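Local structure of phosphonate monoester hydrolase (Ruegeria pomeroyi, 4UPK) at residues Ala54-Leu59 with Lys260-Ala265. The protein is a hydrolase of the sulfatase family, within the alkaline phosphatase clan. Sequence-based numbering, arbitrary orientation.
Sequences ADHVEL and KLPLPA
His56 turns one face of its imidazole to the CD corner of Pro262, a CH-pi contact in which Pro262 CD sits 3.6 Å from the centroid of the His56 ring and only 3° off the ring normal. The centring shows in the individual distances: Pro262 CD lies between 3.7 Å (to CG) and 3.9 Å (to ND1) from all five ring atoms of His56, as expected for a carbon over the centre. Pro262 CG leans over the ND1-CE1 side, 3.8 Å from His56 CE1. With CG anti to its own carbonyl carbon (chi1 -57°) and the ring turned by a chi2 of 94°, His56 presents a face to the proline. Leu261 adds a second apolar touch nearer the backbone, its CD2 methyl lying 3.8 Å from His56 CB. Both segments belong to the alkaline phosphatase-like sulfatase domain: the first carries a short 3-10 turn between helices 46-49 and 60-67, the second follows strand 234-239 in an irregular loop. No hydrogen bond crosses between them, and the 142 Å² buried, counting both sides, comes mostly from these three residues at the protein surface. The loops are tied separately to helix 303-333, where Thr318 OG1 hydrogen-bonds to Glu58 O, while Gln307 NE2 and Arg310 NH2 both hydrogen-bond to Pro262 O, gripping the backbone of the very residue that meets the imidazole.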
# COMPACT_ATOMS: atom_id res chain seq x y z
N ALA A 54 4.02 -35.47 35.68
CA ALA A 54 5.27 -34.88 36.15
C ALA A 54 6.26 -35.87 36.79
O ALA A 54 7.45 -35.82 36.48
CB ALA A 54 4.98 -33.71 37.10
N ASP A 55 5.76 -36.80 37.62
CA ASP A 55 6.59 -37.82 38.29
C ASP A 55 7.09 -38.94 37.37
O ASP A 55 7.86 -39.79 37.81
CB ASP A 55 5.86 -38.41 39.50
CG ASP A 55 5.66 -37.44 40.67
OD1 ASP A 55 6.49 -36.48 40.81
OD2 ASP A 55 4.70 -37.64 41.46
N HIS A 56 6.66 -38.94 36.10
CA HIS A 56 7.02 -39.97 35.12
C HIS A 56 7.94 -39.45 34.02
O HIS A 56 8.17 -40.16 33.04
CB HIS A 56 5.75 -40.62 34.54
CG HIS A 56 4.89 -41.23 35.61
ND1 HIS A 56 3.86 -40.51 36.18
CD2 HIS A 56 5.03 -42.40 36.28
CE1 HIS A 56 3.35 -41.30 37.12
NE2 HIS A 56 4.03 -42.44 37.22
N VAL A 57 8.47 -38.22 34.19
CA VAL A 57 9.34 -37.58 33.21
C VAL A 57 10.35 -36.63 33.90
O VAL A 57 9.99 -35.92 34.85
CB VAL A 57 8.54 -36.92 32.03
CG1 VAL A 57 7.62 -35.79 32.51
CG2 VAL A 57 9.47 -36.45 30.90
N GLU A 58 11.60 -36.63 33.42
CA GLU A 58 12.65 -35.78 33.94
C GLU A 58 12.72 -34.52 33.13
O GLU A 58 13.04 -34.57 31.95
CB GLU A 58 14.03 -36.49 33.93
CG GLU A 58 14.06 -37.87 34.59
CD GLU A 58 13.59 -37.95 36.02
OE1 GLU A 58 14.04 -37.14 36.85
OE2 GLU A 58 12.79 -38.87 36.33
N LEU A 59 12.41 -33.37 33.77
CA LEU A 59 12.49 -32.04 33.14
C LEU A 59 13.29 -31.09 34.07
O LEU A 59 12.76 -30.05 34.47
CB LEU A 59 11.08 -31.49 32.81
CG LEU A 59 10.19 -32.33 31.87
CD1 LEU A 59 8.79 -31.71 31.75
CD2 LEU A 59 10.81 -32.47 30.47
N LYS A 260 5.63 -49.22 32.98
CA LYS A 260 5.63 -48.55 34.30
C LYS A 260 4.97 -47.18 34.27
O LYS A 260 4.89 -46.48 35.29
CB LYS A 260 7.06 -48.51 34.88
CG LYS A 260 7.59 -49.90 35.25
CD LYS A 260 9.11 -49.91 35.40
CE LYS A 260 9.63 -51.30 35.69
NZ LYS A 260 11.12 -51.33 35.71
N LEU A 261 4.44 -46.80 33.11
CA LEU A 261 3.76 -45.54 32.96
C LEU A 261 2.28 -45.67 33.32
O LEU A 261 1.70 -46.75 33.13
CB LEU A 261 3.89 -45.07 31.50
CG LEU A 261 5.26 -44.55 31.03
CD1 LEU A 261 5.14 -44.07 29.63
CD2 LEU A 261 5.77 -43.40 31.89
N PRO A 262 1.62 -44.60 33.80
CA PRO A 262 0.17 -44.71 34.04
C PRO A 262 -0.56 -44.79 32.68
O PRO A 262 -0.06 -44.28 31.68
CB PRO A 262 -0.19 -43.42 34.78
CG PRO A 262 0.86 -42.44 34.42
CD PRO A 262 2.11 -43.22 34.07
N LEU A 263 -1.70 -45.47 32.64
CA LEU A 263 -2.51 -45.57 31.43
C LEU A 263 -3.19 -44.22 31.19
O LEU A 263 -3.31 -43.44 32.14
CB LEU A 263 -3.57 -46.70 31.56
CG LEU A 263 -3.06 -48.15 31.35
CD1 LEU A 263 -4.10 -49.16 31.83
CD2 LEU A 263 -2.69 -48.43 29.89
N PRO A 264 -3.64 -43.88 29.96
CA PRO A 264 -4.34 -42.59 29.78
C PRO A 264 -5.65 -42.53 30.57
O PRO A 264 -6.23 -43.57 30.91
CB PRO A 264 -4.66 -42.57 28.28
CG PRO A 264 -3.77 -43.58 27.66
CD PRO A 264 -3.58 -44.64 28.69
N ALA A 265 -6.12 -41.30 30.87
CA ALA A 265 -7.41 -41.05 31.53
C ALA A 265 -8.45 -41.18 30.41
O ALA A 265 -8.39 -40.45 29.42
CB ALA A 265 -7.43 -39.66 32.14